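Local structure of EH1AB1 (Metagenome, 6I8F) at residues A[66-71]-A[81-86]; A[94-99]-A[125-130]. The protein hydrolyses esters, probably through the serine-nucleophile chemistry of the alpha/beta hydrolase fold, and comes from a lake metagenome. All coordinates share one frame; numbering follows the deposited sequence.

Interaction 1. Residues A[66-71]-A[81-86]; sequences EVANGG and FRRYRP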
loop_
_atom_site.group_PDB
_atom_site.type_symbol
_atom_site.label_atom_id
_atom_site.label_comp_id
_atom_site.label_asym_id
_atom_site.label_seq_id
_atom_site.Cartn_x
_atom_site.Cartn_y
_atom_site.Cartn_z
ATOM N N GLU A 66 -20.048 -8.140 -16.321
ATOM C CA GLU A 66 -20.060 -9.282 -17.231
ATOM C C GLU A 66 -19.018 -10.309 -16.777
ATOM O O GLU A 66 -17.961 -9.947 -16.271
ATOM C CB GLU A 66 -19.765 -8.767 -18.637
ATOM C CG GLU A 66 -19.814 -9.802 -19.718
ATOM C CD GLU A 66 -19.109 -9.332 -20.977
ATOM O OE1 GLU A 66 -19.806 -8.778 -21.871
ATOM O OE2 GLU A 66 -17.875 -9.514 -21.067
ATOM N N VAL A 67 -19.327 -11.587 -16.996
ATOM C CA VAL A 67 -18.382 -12.666 -16.793
ATOM C C VAL A 67 -18.355 -13.507 -18.073
ATOM O O VAL A 67 -19.395 -13.914 -18.556
ATOM C CB VAL A 67 -18.740 -13.509 -15.553
ATOM C CG1 VAL A 67 -17.798 -14.683 -15.377
ATOM C CG2 VAL A 67 -18.757 -12.663 -14.293
ATOM N N ALA A 68 -17.143 -13.749 -18.588
ATOM C CA ALA A 68 -16.894 -14.418 -19.851
ATOM C C ALA A 68 -15.979 -15.630 -19.624
ATOM O O ALA A 68 -14.945 -15.513 -18.957
ATOM C CB ALA A 68 -16.281 -13.453 -20.829
ATOM N N ASN A 69 -16.374 -16.771 -20.204
ATOM C CA ASN A 69 -15.621 -18.025 -20.169
ATOM C C ASN A 69 -15.131 -18.360 -21.578
ATOM O O ASN A 69 -15.870 -18.243 -22.556
ATOM C CB ASN A 69 -16.441 -19.210 -19.643
ATOM C CG ASN A 69 -16.872 -19.049 -18.199
ATOM O OD1 ASN A 69 -16.186 -18.438 -17.391
ATOM N ND2 ASN A 69 -18.009 -19.610 -17.854
ATOM N N GLY A 70 -13.873 -18.790 -21.647
ATOM C CA GLY A 70 -13.289 -19.360 -22.841
ATOM C C GLY A 70 -12.007 -20.100 -22.513
ATOM O O GLY A 70 -11.676 -20.310 -21.330
ATOM N N GLY A 71 -11.288 -20.484 -23.569
ATOM C CA GLY A 71 -9.986 -21.135 -23.470
ATOM C C GLY A 71 -9.130 -20.792 -24.673
ATOM O O GLY A 71 -9.635 -20.274 -25.654
ATOM N N PHE A 81 -9.979 -19.654 -19.110
ATOM C CA PHE A 81 -9.950 -18.393 -18.389
ATOM C C PHE A 81 -11.387 -17.946 -18.106
ATOM O O PHE A 81 -12.346 -18.391 -18.762
ATOM C CB PHE A 81 -9.190 -17.340 -19.193
ATOM C CG PHE A 81 -9.789 -17.073 -20.548
ATOM C CD1 PHE A 81 -10.875 -16.220 -20.681
ATOM C CD2 PHE A 81 -9.292 -17.701 -21.679
ATOM C CE1 PHE A 81 -11.446 -15.994 -21.926
ATOM C CE2 PHE A 81 -9.853 -17.459 -22.926
ATOM C CZ PHE A 81 -10.937 -16.612 -23.046
ATOM N N ARG A 82 -11.516 -17.041 -17.132
ATOM C CA ARG A 82 -12.762 -16.351 -16.894
ATOM C C ARG A 82 -12.460 -14.857 -16.746
ATOM O O ARG A 82 -11.603 -14.470 -15.962
ATOM C CB ARG A 82 -13.465 -16.959 -15.683
ATOM C CG ARG A 82 -14.726 -16.209 -15.281
ATOM C CD ARG A 82 -15.480 -16.943 -14.207
ATOM N NE ARG A 82 -15.917 -18.258 -14.640
ATOM C CZ ARG A 82 -16.284 -19.227 -13.808
ATOM N NH1 ARG A 82 -16.413 -18.977 -12.517
ATOM N NH2 ARG A 82 -16.490 -20.449 -14.266
ATOM N N ARG A 83 -13.123 -14.041 -17.564
ATOM C CA ARG A 83 -12.947 -12.597 -17.560
ATOM C C ARG A 83 -14.086 -11.968 -16.763
ATOM O O ARG A 83 -15.253 -12.362 -16.913
ATOM C CB ARG A 83 -12.947 -11.998 -18.969
ATOM C CG ARG A 83 -12.062 -12.739 -19.957
ATOM C CD ARG A 83 -11.715 -11.877 -21.150
ATOM N NE ARG A 83 -12.843 -11.709 -22.044
ATOM C CZ ARG A 83 -13.095 -10.619 -22.757
ATOM N NH1 ARG A 83 -12.558 -9.453 -22.425
ATOM N NH2 ARG A 83 -13.901 -10.700 -23.799
ATOM N N TYR A 84 -13.718 -11.003 -15.917
ATOM C CA TYR A 84 -14.655 -10.255 -15.125
ATOM C C TYR A 84 -14.547 -8.770 -15.491
ATOM O O TYR A 84 -13.472 -8.172 -15.365
ATOM C CB TYR A 84 -14.352 -10.432 -13.641
ATOM C CG TYR A 84 -14.270 -11.851 -13.144
ATOM C CD1 TYR A 84 -13.089 -12.581 -13.219
ATOM C CD2 TYR A 84 -15.356 -12.442 -12.522
ATOM C CE1 TYR A 84 -13.002 -13.870 -12.711
ATOM C CE2 TYR A 84 -15.284 -13.729 -12.014
ATOM C CZ TYR A 84 -14.102 -14.443 -12.096
ATOM O OH TYR A 84 -14.042 -15.708 -11.579
ATOM N N ARG A 85 -15.656 -8.199 -15.962
ATOM C CA ARG A 85 -15.727 -6.787 -16.297
ATOM C C ARG A 85 -16.287 -6.055 -15.085
ATOM O O ARG A 85 -17.352 -6.424 -14.588
ATOM C CB ARG A 85 -16.583 -6.597 -17.551
ATOM C CG ARG A 85 -16.691 -5.152 -18.014
ATOM C CD ARG A 85 -17.180 -5.044 -19.445
ATOM N NE ARG A 85 -17.019 -3.680 -19.885
ATOM C CZ ARG A 85 -15.959 -3.182 -20.519
ATOM N NH1 ARG A 85 -15.059 -3.970 -21.088
ATOM N NH2 ARG A 85 -15.833 -1.869 -20.590
ATOM N N PRO A 86 -15.594 -5.014 -14.571
ATOM C CA PRO A 86 -16.059 -4.289 -13.387
ATOM C C PRO A 86 -17.396 -3.564 -13.626
ATOM O O PRO A 86 -17.625 -3.032 -14.709
ATOM C CB PRO A 86 -14.951 -3.262 -13.097
ATOM C CG PRO A 86 -14.148 -3.157 -14.382
ATOM C CD PRO A 86 -14.356 -4.450 -15.135
HETATM O O HOH W 1 -16.025 -10.052 -19.243
#

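Interaction 2. Residues A[94-99]-A[125-130]; sequences LPTLIY and RCQVIS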
loop_
_atom_site.group_PDB
_atom_site.type_symbol
_atom_site.label_atom_id
_atom_site.label_comp_id
_atom_site.label_asym_id
_atom_site.label_seq_id
_atom_site.Cartn_x
_atom_site.Cartn_y
_atom_site.Cartn_z
ATOM N N LEU A 94 -9.548 -2.214 -21.024
ATOM C CA LEU A 94 -9.392 -1.924 -19.609
ATOM C C LEU A 94 -8.005 -2.339 -19.154
ATOM O O LEU A 94 -7.470 -3.351 -19.611
ATOM C CB LEU A 94 -10.448 -2.681 -18.801
ATOM C CG LEU A 94 -11.874 -2.171 -18.942
ATOM C CD1 LEU A 94 -12.838 -3.112 -18.244
ATOM C CD2 LEU A 94 -12.002 -0.758 -18.386
ATOM N N PRO A 95 -7.427 -1.620 -18.170
ATOM C CA PRO A 95 -6.306 -2.159 -17.414
ATOM C C PRO A 95 -6.810 -3.512 -16.882
ATOM O O PRO A 95 -7.984 -3.643 -16.532
ATOM C CB PRO A 95 -6.000 -1.140 -16.306
ATOM C CG PRO A 95 -6.913 0.054 -16.580
ATOM C CD PRO A 95 -7.924 -0.348 -17.632
ATOM N N THR A 96 -5.932 -4.513 -16.873
ATOM C CA THR A 96 -6.347 -5.901 -16.720
ATOM C C THR A 96 -5.378 -6.619 -15.778
ATOM O O THR A 96 -4.168 -6.517 -15.940
ATOM C CB THR A 96 -6.414 -6.610 -18.082
ATOM O OG1 THR A 96 -7.438 -5.994 -18.867
ATOM C CG2 THR A 96 -6.695 -8.091 -17.957
ATOM N N LEU A 97 -5.937 -7.354 -14.817
ATOM C CA LEU A 97 -5.161 -8.204 -13.924
ATOM C C LEU A 97 -5.350 -9.662 -14.339
ATOM O O LEU A 97 -6.465 -10.187 -14.255
ATOM C CB LEU A 97 -5.636 -7.989 -12.485
ATOM C CG LEU A 97 -5.097 -8.977 -11.446
ATOM C CD1 LEU A 97 -3.583 -8.932 -11.375
ATOM C CD2 LEU A 97 -5.693 -8.694 -10.078
ATOM N N ILE A 98 -4.254 -10.301 -14.763
ATOM C CA ILE A 98 -4.206 -11.736 -14.941
ATOM C C ILE A 98 -3.934 -12.378 -13.579
ATOM O O ILE A 98 -2.873 -12.172 -12.991
ATOM C CB ILE A 98 -3.162 -12.139 -15.997
ATOM C CG1 ILE A 98 -3.501 -11.508 -17.349
ATOM C CG2 ILE A 98 -3.041 -13.658 -16.083
ATOM C CD1 ILE A 98 -2.322 -11.308 -18.254
ATOM N N TYR A 99 -4.912 -13.164 -13.114
ATOM C CA TYR A 99 -4.950 -13.711 -11.760
ATOM C C TYR A 99 -4.777 -15.236 -11.782
ATOM O O TYR A 99 -5.460 -15.948 -12.513
ATOM C CB TYR A 99 -6.258 -13.355 -11.046
ATOM C CG TYR A 99 -6.188 -13.600 -9.559
ATOM C CD1 TYR A 99 -6.516 -14.834 -9.014
ATOM C CD2 TYR A 99 -5.756 -12.605 -8.695
ATOM C CE1 TYR A 99 -6.412 -15.071 -7.652
ATOM C CE2 TYR A 99 -5.646 -12.830 -7.332
ATOM C CZ TYR A 99 -5.969 -14.066 -6.808
ATOM O OH TYR A 99 -5.864 -14.276 -5.461
ATOM N N ARG A 125 -11.671 -1.296 -10.610
ATOM C CA ARG A 125 -12.149 -0.797 -11.911
ATOM C C ARG A 125 -11.268 -1.363 -13.030
ATOM O O ARG A 125 -11.191 -0.785 -14.126
ATOM C CB ARG A 125 -12.162 0.734 -11.972
ATOM C CG ARG A 125 -12.922 1.414 -10.839
ATOM C CD ARG A 125 -13.013 2.914 -11.092
ATOM N NE ARG A 125 -13.585 3.662 -9.980
ATOM C CZ ARG A 125 -13.597 4.991 -9.858
ATOM N NH1 ARG A 125 -12.751 5.756 -10.533
ATOM N NH2 ARG A 125 -14.470 5.547 -9.040
ATOM N N CYS A 126 -10.610 -2.493 -12.748
ATOM C CA CYS A 126 -9.798 -3.212 -13.715
ATOM C C CYS A 126 -10.509 -4.512 -14.097
ATOM O O CYS A 126 -11.140 -5.130 -13.257
ATOM C CB CYS A 126 -8.426 -3.554 -13.149
ATOM S SG CYS A 126 -7.388 -2.109 -12.811
ATOM N N GLN A 127 -10.406 -4.901 -15.373
ATOM C CA GLN A 127 -10.752 -6.257 -15.790
ATOM C C GLN A 127 -9.886 -7.243 -14.993
ATOM O O GLN A 127 -8.715 -6.971 -14.788
ATOM C CB GLN A 127 -10.506 -6.431 -17.289
ATOM C CG GLN A 127 -10.770 -7.853 -17.763
ATOM C CD GLN A 127 -10.800 -8.003 -19.265
ATOM O OE1 GLN A 127 -11.674 -8.679 -19.800
ATOM N NE2 GLN A 127 -9.826 -7.422 -19.949
ATOM N N VAL A 128 -10.471 -8.360 -14.541
ATOM C CA VAL A 128 -9.700 -9.505 -14.014
ATOM C C VAL A 128 -9.909 -10.710 -14.948
ATOM O O VAL A 128 -11.025 -10.984 -15.434
ATOM C CB VAL A 128 -10.068 -9.841 -12.556
ATOM C CG1 VAL A 128 -9.283 -11.034 -12.022
ATOM C CG2 VAL A 128 -9.871 -8.635 -11.645
ATOM N N ILE A 129 -8.809 -11.414 -15.227
ATOM C CA ILE A 129 -8.843 -12.652 -15.994
ATOM C C ILE A 129 -8.180 -13.736 -15.156
ATOM O O ILE A 129 -6.963 -13.732 -15.025
ATOM C CB ILE A 129 -8.163 -12.508 -17.363
ATOM C CG1 ILE A 129 -8.772 -11.363 -18.172
ATOM C CG2 ILE A 129 -8.237 -13.829 -18.120
ATOM C CD1 ILE A 129 -8.057 -11.080 -19.480
ATOM N N SER A 130 -9.012 -14.639 -14.616
ATOM C CA SER A 130 -8.581 -15.748 -13.769
ATOM C C SER A 130 -8.204 -16.959 -14.642
ATOM O O SER A 130 -8.916 -17.300 -15.589
ATOM C CB SER A 130 -9.668 -16.088 -12.787
ATOM O OG SER A 130 -9.238 -17.105 -11.907
HETATM O O HOH W 2 -7.105 -18.573 -11.253
#

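Interaction 1. Residues A[66-71]-A[81-86]
Asn69 and Arg82 lie side by side on one face of a two-stranded antiparallel hairpin. Asn69 OD1 accepts the hydrogen of Arg82 NE at 2.8 Å in a nearly straight bond. The bond uses a lone pair of OD1 and meets the guanidinium at its edge, although amide and guanidinium planes are turned 46° apart. Arg82 sends CG anti to its backbone N (chi1 175°) and bends at chi3, which brings NE back beside Asn69. Its NH1 and NH2 form salt bridges with Asp114 and Glu111. Val67 shares this face. Its CG1 crosses the arginine stem, 3.4 Å from Arg82 CG, while CG2 lies 3.8 Å from Tyr84 CD2. The hydroxyl of Tyr84 bonds to Asp114.

The other face carries Phe81, Ala68, Arg83, Glu66 and Arg85. Phe81 has chi1 59°, placing CG between its backbone N and carbonyl carbon. This swings the ring over Gly70, whose CA makes a CH-pi contact 4.0 Å from the ring centroid. The ring lies close over the backbone of Gly70, where no side chain intervenes. Ala68 CB packs 4.0 Å from Arg83 NE, and Arg83 NH1 bonds to Gln127 OE1. Water 1 donates to Glu66 OE2 at 2.7 Å and only weakly to Arg83 O.

Backbone bonds pair Ala68 with Arg83 and Gly70 with Phe81 in both directions. Arg85 N adds a straight bond to Glu66 O. The chemistry is that of a polar surface hairpin. The backbone sets the pairing. Arg82 holds Asn69 of the outermost strand through NE, while its two terminal nitrogens pair with Glu111 and Asp114.

Interaction 2. Residues A[94-99]-A[125-130]
Thr96 CG2 meets Ile129 CD1 at 3.6 Å, and the two side chains cross at a slant. On the other face of these parallel strands, Val128 CG1 packs 3.9 Å from Tyr99 CB. Toward the start of the strands, Pro95 CB lies 3.9 Å from Cys126 SG, and Leu94 crosses Gln127 at about a right angle.

The backbone ladder runs through Leu97 and Ile129. Leu97 N bonds to Gln127 O, Ile129 N to Leu97 O, and Tyr99 N to Ile129 O. The bond from Gln127 N to Pro95 O is weak.

Gln127 extends alongside Thr96, with CG anti to the backbone N (chi1 176°). Its NE2 donates to Thr96 OG1 at 3.0 Å, and OG1 lies in the amide plane. OG1 in turn donates to Leu94 O at 2.7 Å, from above the carbonyl plane. NE2 also bonds to Phe162 O, and OE1 accepts from Arg83. A valine in place of Thr96 would probably leave Leu94 O and one Gln127 N-H without these partners. At the far end, water 2 lies 2.7 Å from Ser130 OG.

Strands 94-100 and 127-132 form a beta-alpha-beta unit with helix 114-124, which packs on Tyr99 and Val128. Helix 310-327 touches Leu97 and Cys126. Tyr99 OH bonds to Asp174, within the probable nucleophile elbow. Thr96 and Ile98 bond to Ala170 of strand 169-174. Across strand 127-132, Ile129 touches Phe81 and Arg83 of strand 78-85.

In the fold
Interaction 1 is a surface contact and interaction 2 a buried one, their centres about 10 Å apart. Both belong to one mixed sheet, where strand 78-85 lies between strands 66-73 and 127-132. Backbone hydrogen bonding carries on from one contact to the other: Tyr84 N probably bonds to Val128 O at 2.7 Å. Gln127 OE1 and Arg83 NH1 link them again through side chains. Helix 114-124 touches residues of both. The hairpin 66-71/81-86 is antiparallel, with three arginines, of which Arg82 pairs with acidic residues beyond it. The pair 94-99/125-130 is parallel and largely apolar, with Thr96 and Gln127 bonded to protein groups within it. The sheet thus passes from a charged antiparallel edge into its parallel interior.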